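Long-range contacts in ORF 37 (Human herpesvirus 8 type M, PDB 3FHD), which cleaves single- and double-stranded DNA as an endonuclease and exonuclease, processing branched viral DNA intermediates to promote production of unit-length genomes: residues A[214-219]-A[377-382]; A[219-224]-A[245-250]; A[232-237]-A[406-411]; A[363-368]-A[457-462]. All coordinates share one frame; numbering follows the deposited sequence.

Contact 1 of 4, residues A[214-219]-A[377-382]; sequences ATLLHP and ISIKAR
Leu217 and Ile379 meet through their CD1 methyls, 4.4 Å apart, on the same side of the Tyr365 ring: CD1 of Leu217 stands over that face, CD1 of Ile379 comes obliquely from beyond the ring's border, and the aliphatic part of Arg382 lies on the other side of the ring plane, out beyond the CE1 border. Two peptide groups are the other flat surfaces. CD1 of Ile379 rests above one face of the Leu216 carbonyl, 3.9 Å from Leu216 O, whereas CD1 of Leu216 approaches the peptide joining Ile377 and Ser378 at a slant, 4.1 Å from Ile377 O and 4.0 Å from Ser378 CA. The two side chains thus interlock, Ile379 against backbone of Leu216 and Leu216 against backbone just ahead of Ile379. In Leu216, CG is placed opposite the carbonyl carbon (chi1 -51°) and the chain then runs straight out (chi2 178°), which carries CD1 past Ile379 to the neighbouring peptide; CB remains behind, 4.1 Å from CD1 of Ile379.

The contact seats helix 203-217, which passes through a wider pi-type turn at 214-217, against strand 379-389 of the mixed sheet in the PD-(D/E)XK nuclease core. The strand is interrupted here by a classic beta bulge, with Lys380 and Ala381 both facing Val366 on the adjacent strand. Methyl groups make the contact, against one another and against backbone; 174 Å² is buried in all, near the protein surface. Ile444 extends the apolar surface beside Thr215 and Leu216. The side chain of Leu217 is about 9 Å from that of Ile267, a magnesium-site residue.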
loop_
_atom_site.group_PDB
_atom_site.type_symbol
_atom_site.label_atom_id
_atom_site.label_comp_id
_atom_site.label_asym_id
_atom_site.label_seq_id
_atom_site.Cartn_x
_atom_site.Cartn_y
_atom_site.Cartn_z
ATOM N N ALA A 214 6.628 15.637 2.977
ATOM C CA ALA A 214 6.275 16.664 1.995
ATOM C C ALA A 214 6.944 18.027 2.274
ATOM O O ALA A 214 7.560 18.643 1.383
ATOM C CB ALA A 214 4.755 16.800 1.949
ATOM N N THR A 215 6.835 18.476 3.524
ATOM C CA THR A 215 7.307 19.791 3.953
ATOM C C THR A 215 8.810 19.871 4.269
ATOM O O THR A 215 9.469 20.903 3.994
ATOM C CB THR A 215 6.510 20.235 5.193
ATOM O OG1 THR A 215 5.117 20.253 4.854
ATOM C CG2 THR A 215 6.942 21.624 5.653
ATOM N N LEU A 216 9.364 18.820 4.864
ATOM C CA LEU A 216 10.746 18.902 5.348
ATOM C C LEU A 216 11.766 18.180 4.497
ATOM O O LEU A 216 12.923 18.598 4.446
ATOM C CB LEU A 216 10.861 18.478 6.821
ATOM C CG LEU A 216 9.904 19.133 7.835
ATOM C CD1 LEU A 216 10.135 18.560 9.220
ATOM C CD2 LEU A 216 10.011 20.673 7.874
ATOM N N LEU A 217 11.354 17.114 3.823
ATOM C CA LEU A 217 12.267 16.346 2.959
ATOM C C LEU A 217 12.130 16.707 1.491
ATOM O O LEU A 217 13.092 16.622 0.749
ATOM C CB LEU A 217 12.066 14.826 3.120
ATOM C CG LEU A 217 12.924 14.083 4.156
ATOM C CD1 LEU A 217 12.767 14.684 5.553
ATOM C CD2 LEU A 217 12.567 12.576 4.180
ATOM N N HIS A 218 10.928 17.078 1.061
ATOM C CA HIS A 218 10.712 17.348 -0.360
ATOM C C HIS A 218 10.004 18.693 -0.590
ATOM O O HIS A 218 8.998 18.763 -1.293
ATOM C CB HIS A 218 9.957 16.172 -1.000
ATOM C CG HIS A 218 10.694 14.870 -0.931
ATOM N ND1 HIS A 218 11.757 14.569 -1.757
ATOM C CD2 HIS A 218 10.506 13.777 -0.149
ATOM C CE1 HIS A 218 12.195 13.352 -1.485
ATOM N NE2 HIS A 218 11.451 12.848 -0.515
ATOM N N PRO A 219 10.544 19.776 -0.001
ATOM C CA PRO A 219 9.822 21.047 -0.052
ATOM C C PRO A 219 9.830 21.658 -1.460
ATOM O O PRO A 219 8.916 22.400 -1.808
ATOM C CB PRO A 219 10.601 21.932 0.926
ATOM C CG PRO A 219 12.008 21.411 0.861
ATOM C CD PRO A 219 11.833 19.898 0.699
ATOM N N ILE A 377 7.607 22.635 14.300
ATOM C CA ILE A 377 8.364 21.395 14.258
ATOM C C ILE A 377 9.113 21.331 12.931
ATOM O O ILE A 377 8.499 21.204 11.868
ATOM C CB ILE A 377 7.452 20.133 14.412
ATOM C CG1 ILE A 377 6.719 20.165 15.769
ATOM C CG2 ILE A 377 8.282 18.851 14.216
ATOM C CD1 ILE A 377 5.455 19.280 15.851
ATOM N N SER A 378 10.436 21.408 13.019
ATOM C CA SER A 378 11.316 21.326 11.861
ATOM C C SER A 378 12.475 20.376 12.189
ATOM O O SER A 378 12.524 19.823 13.286
ATOM C CB SER A 378 11.826 22.733 11.492
ATOM O OG SER A 378 12.453 23.346 12.603
ATOM N N ILE A 379 13.396 20.174 11.251
ATOM C CA ILE A 379 14.543 19.288 11.489
ATOM C C ILE A 379 15.533 20.003 12.399
ATOM O O ILE A 379 15.925 21.135 12.106
ATOM C CB ILE A 379 15.227 18.847 10.156
ATOM C CG1 ILE A 379 14.243 18.057 9.284
ATOM C CG2 ILE A 379 16.490 18.031 10.407
ATOM C CD1 ILE A 379 14.728 17.838 7.846
ATOM N N LYS A 380 15.890 19.357 13.516
ATOM C CA LYS A 380 16.923 19.849 14.435
ATOM C C LYS A 380 18.289 19.287 14.043
ATOM O O LYS A 380 19.285 20.005 14.061
ATOM C CB LYS A 380 16.621 19.433 15.882
ATOM C CG LYS A 380 17.610 19.969 16.900
ATOM C CD LYS A 380 17.717 19.080 18.106
ATOM C CE LYS A 380 18.525 19.760 19.206
ATOM N NZ LYS A 380 19.999 19.614 19.035
ATOM N N ALA A 381 18.332 17.995 13.720
ATOM C CA ALA A 381 19.583 17.328 13.374
ATOM C C ALA A 381 19.299 16.088 12.554
ATOM O O ALA A 381 18.232 15.478 12.686
ATOM C CB ALA A 381 20.361 16.967 14.620
ATOM N N ARG A 382 20.277 15.712 11.735
ATOM C CA ARG A 382 20.154 14.653 10.745
ATOM C C ARG A 382 21.440 13.831 10.795
ATOM O O ARG A 382 22.508 14.405 10.828
ATOM C CB ARG A 382 20.034 15.320 9.382
ATOM C CG ARG A 382 19.694 14.448 8.225
ATOM C CD ARG A 382 19.887 15.278 6.953
ATOM N NE ARG A 382 19.867 14.496 5.715
ATOM C CZ ARG A 382 20.415 13.291 5.544
ATOM N NH1 ARG A 382 20.319 12.691 4.358
ATOM N NH2 ARG A 382 21.064 12.678 6.539
#

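Contact 2 of 4, residues A[219-224]-A[245-250]; sequences PDETNC and AANVKT
Cys224 and Ala245 exchange two nearly straight backbone hydrogen bonds, Cys224 N to Ala245 O at 2.9 Å and Ala245 N to Cys224 O at 3.2 Å. This is the hydrogen-bonded pair of a short antiparallel bridge; Asn223 and Ala246 form the non-hydrogen-bonded pair next to it. Further along, the pairing frays: Thr222 O receives weak bonds from the backbone N atoms of Asn247 and Val248, where the chain turns a corner at Ala246 and Asn247, the latter with positive phi (65°).

The side-chain polar contacts are weak as well. Thr222 OG1 donates to Val248 O at 3.2 Å, a weak bond. ND2 of Asn247 comes within 2.5 Å of OE2 of Glu221, but the bond is bent to 121° and its shortness makes it doubtful; carboxylate and amide planes are 67° apart. Glu221 is held more surely through OE1, bonded to His218 ND1.

In the packing, the CB methyl of Ala246 meets OD1 of Asn223 at 3.4 Å. That oxygen is buried without a polar partner, whereas ND2 of Asn223 binds His218 O.

The pairing joins the chain just after helix 203-217 to strand 244-245, an outermost strand of the mixed sheet, and to strand 248-250, which pairs with strand 256-259.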
loop_
_atom_site.group_PDB
_atom_site.type_symbol
_atom_site.label_atom_id
_atom_site.label_comp_id
_atom_site.label_asym_id
_atom_site.label_seq_id
_atom_site.Cartn_x
_atom_site.Cartn_y
_atom_site.Cartn_z
ATOM N N PRO A 219 10.544 19.776 -0.001
ATOM C CA PRO A 219 9.822 21.047 -0.052
ATOM C C PRO A 219 9.830 21.658 -1.460
ATOM O O PRO A 219 8.916 22.400 -1.808
ATOM C CB PRO A 219 10.601 21.932 0.926
ATOM C CG PRO A 219 12.008 21.411 0.861
ATOM C CD PRO A 219 11.833 19.898 0.699
ATOM N N ASP A 220 10.847 21.301 -2.245
ATOM C CA ASP A 220 11.115 21.874 -3.567
ATOM C C ASP A 220 10.603 21.007 -4.706
ATOM O O ASP A 220 10.976 21.207 -5.862
ATOM C CB ASP A 220 12.625 22.070 -3.753
ATOM C CG ASP A 220 13.182 23.224 -2.928
ATOM O OD1 ASP A 220 12.405 23.979 -2.293
ATOM O OD2 ASP A 220 14.417 23.381 -2.919
ATOM N N GLU A 221 9.765 20.031 -4.384
ATOM C CA GLU A 221 9.349 19.057 -5.388
ATOM C C GLU A 221 7.849 18.902 -5.476
ATOM O O GLU A 221 7.115 19.244 -4.540
ATOM C CB GLU A 221 10.009 17.699 -5.126
ATOM C CG GLU A 221 11.524 17.793 -4.980
ATOM C CD GLU A 221 12.163 16.498 -4.550
ATOM O OE1 GLU A 221 13.116 16.551 -3.738
ATOM O OE2 GLU A 221 11.712 15.429 -5.026
ATOM N N THR A 222 7.399 18.396 -6.616
ATOM C CA THR A 222 6.003 18.010 -6.775
ATOM C C THR A 222 5.801 16.631 -6.120
ATOM O O THR A 222 6.493 15.666 -6.453
ATOM C CB THR A 222 5.518 18.092 -8.269
ATOM O OG1 THR A 222 4.500 17.120 -8.515
ATOM C CG2 THR A 222 6.675 17.874 -9.257
ATOM N N ASN A 223 4.892 16.578 -5.147
ATOM C CA ASN A 223 4.619 15.353 -4.391
ATOM C C ASN A 223 3.147 14.997 -4.419
ATOM O O ASN A 223 2.276 15.856 -4.601
ATOM C CB ASN A 223 5.024 15.515 -2.917
ATOM C CG ASN A 223 6.378 16.151 -2.740
ATOM O OD1 ASN A 223 7.359 15.756 -3.381
ATOM N ND2 ASN A 223 6.450 17.134 -1.841
ATOM N N CYS A 224 2.862 13.722 -4.198
ATOM C CA CYS A 224 1.495 13.310 -4.062
ATOM C C CYS A 224 1.310 12.728 -2.676
ATOM O O CYS A 224 2.060 11.819 -2.254
ATOM C CB CYS A 224 1.123 12.297 -5.146
ATOM S SG CYS A 224 -0.615 11.834 -5.079
ATOM N N ALA A 245 4.501 9.759 -2.350
ATOM C CA ALA A 245 5.559 9.726 -3.356
ATOM C C ALA A 245 6.022 11.129 -3.691
ATOM O O ALA A 245 5.222 12.090 -3.721
ATOM C CB ALA A 245 5.104 8.995 -4.601
ATOM N N ALA A 246 7.317 11.242 -3.928
ATOM C CA ALA A 246 7.905 12.504 -4.381
ATOM C C ALA A 246 8.280 12.374 -5.866
ATOM O O ALA A 246 8.641 11.283 -6.327
ATOM C CB ALA A 246 9.124 12.856 -3.509
ATOM N N ASN A 247 8.168 13.470 -6.622
ATOM C CA ASN A 247 8.263 13.443 -8.121
ATOM C C ASN A 247 7.151 12.676 -8.861
ATOM O O ASN A 247 7.423 11.903 -9.788
ATOM C CB ASN A 247 9.625 12.905 -8.600
ATOM C CG ASN A 247 10.796 13.784 -8.185
ATOM O OD1 ASN A 247 11.482 14.359 -9.034
ATOM N ND2 ASN A 247 11.051 13.869 -6.886
ATOM N N VAL A 248 5.906 12.849 -8.433
ATOM C CA VAL A 248 4.764 12.174 -9.060
ATOM C C VAL A 248 3.710 13.240 -9.245
ATOM O O VAL A 248 3.497 14.064 -8.354
ATOM C CB VAL A 248 4.180 10.995 -8.221
ATOM C CG1 VAL A 248 3.003 10.290 -8.972
ATOM C CG2 VAL A 248 5.258 9.970 -7.910
ATOM N N LYS A 249 3.066 13.221 -10.413
ATOM C CA LYS A 249 2.141 14.280 -10.833
ATOM C C LYS A 249 0.900 13.733 -11.551
ATOM O O LYS A 249 0.858 12.570 -11.940
ATOM C CB LYS A 249 2.873 15.301 -11.722
ATOM C CG LYS A 249 3.993 14.705 -12.540
ATOM C CD LYS A 249 4.652 15.747 -13.411
ATOM C CE LYS A 249 5.214 15.096 -14.664
ATOM N NZ LYS A 249 5.256 16.065 -15.807
ATOM N N THR A 250 -0.114 14.593 -11.669
ATOM C CA THR A 250 -1.280 14.398 -12.532
ATOM C C THR A 250 -0.895 14.878 -13.933
ATOM O O THR A 250 -0.210 15.893 -14.073
ATOM C CB THR A 250 -2.495 15.198 -11.970
ATOM O OG1 THR A 250 -2.989 14.529 -10.803
ATOM C CG2 THR A 250 -3.635 15.359 -12.987
#

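Contact 3 of 4, residues A[232-237]-A[406-411]; sequences SPQNGI and VEEYIG
Ser232 and Glu408 are the backbone positions that come nearest, their CA atoms 7.6 Å apart, where an irregular loop folded by its own Gly236 N to Ser232 O bond lies beside helix 394-412. The carboxylate of Glu408 bridges the distance. Its chain is fully extended, CG lying opposite the backbone N (chi1 -176°) and CD continuing the line (chi2 -179°), so that OE2 is delivered into the loop. There it accepts a very short bond from Ser232 OG, 2.5 Å, and a second from Gln234 N at 2.9 Å, which arrives nearly in line with the CD-OE2 bond. CD of Pro233 also closes on OE2, at 3.0 Å.

Loop residues 232-237 are shaped by two small motifs: an ST motif, in which Ser232 OG accepts from Asn235 N at 3.2 Å, and an Asx turn, in which Asn235 OD1 accepts from Ile237 N at 2.9 Å. Ser232 OG thus serves both loop and helix, giving to Glu408 while receiving from Asn235. OE1 of Glu408 takes a water bond that continues, weakly, to Asn235 ND2, whose stronger partner is Asn503.

Apolar packing comes from Pro233, whose CD lies obliquely against the Tyr409 ring, 3.7 Å from CE2. Tyr409 OH is tied to Gln231 O and its ring meets His138 edge-to-face, while Arg137 grips Pro233 O and Gln234 OE1; His138 and Arg137 both belong to helix 134-147.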
loop_
_atom_site.group_PDB
_atom_site.type_symbol
_atom_site.label_atom_id
_atom_site.label_comp_id
_atom_site.label_asym_id
_atom_site.label_seq_id
_atom_site.Cartn_x
_atom_site.Cartn_y
_atom_site.Cartn_z
ATOM N N SER A 232 -3.396 -4.045 -10.680
ATOM C CA SER A 232 -2.554 -4.446 -11.812
ATOM C C SER A 232 -3.356 -4.567 -13.120
ATOM O O SER A 232 -4.229 -5.425 -13.236
ATOM C CB SER A 232 -1.822 -5.785 -11.548
ATOM O OG SER A 232 -1.317 -6.314 -12.792
ATOM N N PRO A 233 -3.041 -3.735 -14.144
ATOM C CA PRO A 233 -3.780 -3.889 -15.413
ATOM C C PRO A 233 -3.390 -5.145 -16.189
ATOM O O PRO A 233 -4.123 -5.560 -17.088
ATOM C CB PRO A 233 -3.413 -2.618 -16.197
ATOM C CG PRO A 233 -2.048 -2.207 -15.616
ATOM C CD PRO A 233 -2.100 -2.604 -14.169
ATOM N N GLN A 234 -2.248 -5.743 -15.867
ATOM C CA GLN A 234 -1.774 -6.879 -16.641
ATOM C C GLN A 234 -2.349 -8.204 -16.145
ATOM O O GLN A 234 -2.547 -9.101 -16.939
ATOM C CB GLN A 234 -0.252 -6.928 -16.667
ATOM C CG GLN A 234 0.407 -5.756 -17.429
ATOM C CD GLN A 234 0.044 -5.753 -18.911
ATOM O OE1 GLN A 234 -1.135 -5.681 -19.288
ATOM N NE2 GLN A 234 1.052 -5.834 -19.757
ATOM N N ASN A 235 -2.685 -8.285 -14.853
ATOM C CA ASN A 235 -3.259 -9.543 -14.301
ATOM C C ASN A 235 -4.589 -9.430 -13.546
ATOM O O ASN A 235 -5.358 -10.400 -13.478
ATOM C CB ASN A 235 -2.206 -10.288 -13.460
ATOM C CG ASN A 235 -1.615 -9.426 -12.361
ATOM O OD1 ASN A 235 -2.319 -8.993 -11.451
ATOM N ND2 ASN A 235 -0.307 -9.174 -12.446
ATOM N N GLY A 236 -4.863 -8.264 -12.976
ATOM C CA GLY A 236 -6.068 -8.070 -12.173
ATOM C C GLY A 236 -6.147 -8.854 -10.853
ATOM O O GLY A 236 -7.206 -8.897 -10.246
ATOM N N ILE A 237 -5.032 -9.436 -10.390
ATOM C CA ILE A 237 -5.014 -10.192 -9.108
ATOM C C ILE A 237 -4.231 -9.492 -8.000
ATOM O O ILE A 237 -4.426 -9.774 -6.812
ATOM C CB ILE A 237 -4.548 -11.664 -9.289
ATOM C CG1 ILE A 237 -3.026 -11.759 -9.492
ATOM C CG2 ILE A 237 -5.247 -12.306 -10.453
ATOM C CD1 ILE A 237 -2.496 -13.200 -9.361
ATOM N N VAL A 406 4.051 -0.078 -9.171
ATOM C CA VAL A 406 4.606 1.201 -9.690
ATOM C C VAL A 406 5.357 1.023 -11.023
ATOM O O VAL A 406 5.216 1.811 -11.971
ATOM C CB VAL A 406 5.526 1.898 -8.642
ATOM C CG1 VAL A 406 6.266 3.059 -9.292
ATOM C CG2 VAL A 406 4.716 2.447 -7.498
ATOM N N GLU A 407 6.225 0.009 -11.084
ATOM C CA GLU A 407 7.016 -0.242 -12.291
ATOM C C GLU A 407 6.215 -0.744 -13.495
ATOM O O GLU A 407 6.531 -0.400 -14.640
ATOM C CB GLU A 407 8.214 -1.133 -11.958
ATOM C CG GLU A 407 9.264 -0.342 -11.157
ATOM C CD GLU A 407 10.188 -1.207 -10.315
ATOM O OE1 GLU A 407 10.296 -2.435 -10.610
ATOM O OE2 GLU A 407 10.800 -0.650 -9.355
ATOM N N GLU A 408 5.168 -1.511 -13.217
ATOM C CA GLU A 408 4.160 -1.910 -14.224
ATOM C C GLU A 408 3.476 -0.684 -14.855
ATOM O O GLU A 408 3.415 -0.590 -16.080
ATOM C CB GLU A 408 3.133 -2.863 -13.574
ATOM C CG GLU A 408 2.035 -3.474 -14.525
ATOM C CD GLU A 408 1.057 -4.378 -13.729
ATOM O OE1 GLU A 408 1.365 -4.677 -12.570
ATOM O OE2 GLU A 408 -0.018 -4.801 -14.235
ATOM N N TYR A 409 2.999 0.255 -14.034
ATOM C CA TYR A 409 2.339 1.475 -14.530
ATOM C C TYR A 409 3.328 2.356 -15.337
ATOM O O TYR A 409 3.005 2.831 -16.420
ATOM C CB TYR A 409 1.768 2.280 -13.356
ATOM C CG TYR A 409 0.401 1.831 -12.835
ATOM C CD1 TYR A 409 -0.682 2.732 -12.818
ATOM C CD2 TYR A 409 0.172 0.532 -12.400
ATOM C CE1 TYR A 409 -1.951 2.343 -12.316
ATOM C CE2 TYR A 409 -1.117 0.118 -11.924
ATOM C CZ TYR A 409 -2.175 1.035 -11.891
ATOM O OH TYR A 409 -3.431 0.678 -11.386
ATOM N N ILE A 410 4.537 2.556 -14.818
ATOM C CA ILE A 410 5.594 3.258 -15.574
ATOM C C ILE A 410 5.857 2.592 -16.944
ATOM O O ILE A 410 6.159 3.280 -17.912
ATOM C CB ILE A 410 6.920 3.316 -14.755
ATOM C CG1 ILE A 410 6.765 4.277 -13.602
ATOM C CG2 ILE A 410 8.141 3.752 -15.667
ATOM C CD1 ILE A 410 7.870 4.167 -12.555
ATOM N N GLY A 411 5.770 1.255 -16.995
ATOM C CA GLY A 411 6.022 0.462 -18.212
ATOM C C GLY A 411 4.935 0.672 -19.252
ATOM O O GLY A 411 5.208 0.679 -20.465
HETATM O O HOH W 1 1.726 -7.143 -10.687
#

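Contact 4 of 4, residues A[363-368]-A[457-462]; sequences DVYVLT and TLLIVT
Tyr365 and Leu459 face each other as a hydrogen-bonded antiparallel pair, Tyr365 N reaching Leu459 O at 2.7 Å and Leu459 N reaching Tyr365 O at 3.0 Å. The same pattern joins Asp363 to Val461 at one end, and Leu367 N binds Thr457 O at the other, coming from above the carbonyl plane. There a water donates to both Leu367 O and Thr457 O. The strand segments run antiparallel at 166°, their axes 4.7 Å apart.

On one face, Tyr365 and Leu459 lie side by side and point the same way, CD2 to CD2 4.0 Å. CG of the tyrosine stands opposite its carbonyl carbon (chi1 -57°), which brings the ring edge close to Leu459 O, near the ring plane, while CG2 of Val461 approaches CE2 obliquely at 3.9 Å. The other face belongs to Val364, Val366, Leu458 and Ile460. CD1 of Leu458 reaches across to CG1 of Val364 at 3.7 Å and to CG2 of Val366 at 3.9 Å.

Helices cover both faces of this alpha/beta core. Helix 203-217 sets Val209 on Leu459 and Leu212 on Leu367, and helix 296-303 sets Leu299, Phe302 and Phe303 on the valine side. Strand 455-464 carries a classic beta bulge, Thr457 and Leu458 both facing Phe430 of the adjacent strand 423-432.

Buried side chains here are chiefly hydrocarbon, and the backbone polar groups between them are paired across the strands. Asp363, partly exposed near the start of strand 362-367, is the one charged side chain of the two segments; its salt bridges to Lys384 and Arg382 probably offset that charge.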
loop_
_atom_site.group_PDB
_atom_site.type_symbol
_atom_site.label_atom_id
_atom_site.label_comp_id
_atom_site.label_asym_id
_atom_site.label_seq_id
_atom_site.Cartn_x
_atom_site.Cartn_y
_atom_site.Cartn_z
ATOM N N ASP A 363 18.546 7.267 7.089
ATOM C CA ASP A 363 18.667 8.645 7.552
ATOM C C ASP A 363 17.817 8.820 8.799
ATOM O O ASP A 363 16.635 8.460 8.792
ATOM C CB ASP A 363 18.192 9.626 6.484
ATOM C CG ASP A 363 19.118 9.670 5.273
ATOM O OD1 ASP A 363 20.327 9.844 5.461
ATOM O OD2 ASP A 363 18.638 9.534 4.130
ATOM N N VAL A 364 18.401 9.377 9.863
ATOM C CA VAL A 364 17.615 9.670 11.066
ATOM C C VAL A 364 17.422 11.184 11.218
ATOM O O VAL A 364 18.379 11.913 11.154
ATOM C CB VAL A 364 18.279 9.081 12.332
ATOM C CG1 VAL A 364 17.444 9.418 13.567
ATOM C CG2 VAL A 364 18.445 7.570 12.172
ATOM N N TYR A 365 16.178 11.632 11.424
ATOM C CA TYR A 365 15.846 13.048 11.601
ATOM C C TYR A 365 15.310 13.264 13.003
ATOM O O TYR A 365 14.241 12.777 13.356
ATOM C CB TYR A 365 14.785 13.510 10.596
ATOM C CG TYR A 365 15.178 13.284 9.176
ATOM C CD1 TYR A 365 15.852 14.275 8.472
ATOM C CD2 TYR A 365 14.929 12.058 8.544
ATOM C CE1 TYR A 365 16.233 14.092 7.156
ATOM C CE2 TYR A 365 15.325 11.850 7.216
ATOM C CZ TYR A 365 15.994 12.887 6.542
ATOM O OH TYR A 365 16.402 12.736 5.233
ATOM N N VAL A 366 16.067 13.977 13.816
ATOM C CA VAL A 366 15.584 14.377 15.134
ATOM C C VAL A 366 14.817 15.683 14.937
ATOM O O VAL A 366 15.345 16.631 14.351
ATOM C CB VAL A 366 16.751 14.555 16.120
ATOM C CG1 VAL A 366 16.246 15.099 17.469
ATOM C CG2 VAL A 366 17.512 13.229 16.302
ATOM N N LEU A 367 13.572 15.747 15.401
ATOM C CA LEU A 367 12.793 16.956 15.163
ATOM C C LEU A 367 12.915 17.933 16.325
ATOM O O LEU A 367 13.155 17.510 17.457
ATOM C CB LEU A 367 11.325 16.612 14.878
ATOM C CG LEU A 367 11.096 15.559 13.773
ATOM C CD1 LEU A 367 9.680 14.994 13.804
ATOM C CD2 LEU A 367 11.434 16.143 12.394
ATOM N N THR A 368 12.757 19.233 16.046
ATOM C CA THR A 368 12.634 20.209 17.111
ATOM C C THR A 368 11.400 19.961 17.978
ATOM O O THR A 368 10.348 19.518 17.506
ATOM C CB THR A 368 12.622 21.688 16.610
ATOM O OG1 THR A 368 11.554 21.878 15.669
ATOM C CG2 THR A 368 13.962 22.061 15.986
ATOM N N THR A 457 8.441 13.232 17.063
ATOM C CA THR A 457 9.734 13.474 17.685
ATOM C C THR A 457 10.904 13.034 16.807
ATOM O O THR A 457 11.976 13.639 16.850
ATOM C CB THR A 457 9.866 12.720 19.040
ATOM O OG1 THR A 457 9.691 11.319 18.797
ATOM C CG2 THR A 457 8.824 13.204 20.059
ATOM N N LEU A 458 10.697 11.975 16.027
ATOM C CA LEU A 458 11.782 11.318 15.320
ATOM C C LEU A 458 11.253 10.691 14.047
ATOM O O LEU A 458 10.157 10.114 14.043
ATOM C CB LEU A 458 12.363 10.236 16.218
ATOM C CG LEU A 458 13.640 9.464 15.873
ATOM C CD1 LEU A 458 14.878 10.355 16.043
ATOM C CD2 LEU A 458 13.723 8.235 16.814
ATOM N N LEU A 459 12.043 10.805 12.980
ATOM C CA LEU A 459 11.743 10.203 11.680
ATOM C C LEU A 459 12.951 9.394 11.206
ATOM O O LEU A 459 14.080 9.885 11.188
ATOM C CB LEU A 459 11.356 11.283 10.655
ATOM C CG LEU A 459 10.945 10.826 9.237
ATOM C CD1 LEU A 459 9.633 10.088 9.237
ATOM C CD2 LEU A 459 10.895 12.006 8.263
ATOM N N ILE A 460 12.727 8.137 10.854
ATOM C CA ILE A 460 13.782 7.324 10.261
ATOM C C ILE A 460 13.359 6.937 8.833
ATOM O O ILE A 460 12.241 6.477 8.640
ATOM C CB ILE A 460 14.034 6.074 11.102
ATOM C CG1 ILE A 460 14.418 6.490 12.552
ATOM C CG2 ILE A 460 15.107 5.199 10.446
ATOM C CD1 ILE A 460 14.926 5.352 13.407
ATOM N N VAL A 461 14.250 7.144 7.865
ATOM C CA VAL A 461 13.983 6.781 6.480
ATOM C C VAL A 461 14.985 5.701 6.105
ATOM O O VAL A 461 16.204 5.909 6.190
ATOM C CB VAL A 461 14.046 8.007 5.515
ATOM C CG1 VAL A 461 13.832 7.573 4.052
ATOM C CG2 VAL A 461 12.997 9.071 5.900
ATOM N N THR A 462 14.452 4.542 5.727
ATOM C CA THR A 462 15.221 3.355 5.422
ATOM C C THR A 462 14.976 2.946 3.955
ATOM O O THR A 462 13.826 2.690 3.580
ATOM C CB THR A 462 14.804 2.202 6.393
ATOM O OG1 THR A 462 15.029 2.617 7.755
ATOM C CG2 THR A 462 15.598 0.937 6.129
HETATM O O HOH W 2 12.755 15.443 18.765
#

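Overall arrangement
From the N terminus, contacts 1 and 2 open one after the other, sharing Pro219, as helix 203-217 gives way to strand 223-224; contact 3 opens next, at 232-237. Contact 2 closes first, at 245-250, nested within the long loop that contact 1 closes at 377-382. Contact 4 opens inside that loop at 363-368 but closes last, at 457-462, and so crosses contact 1; contact 3, closing at 406-411, crosses all the others. Contacts 1 and 4 adjoin through neighbouring strands of the mixed sheet, whereas contact 3 lies across the chain's centre from contact 4, their centres about 32 Å apart, joining helix 394-412 to a distant loop.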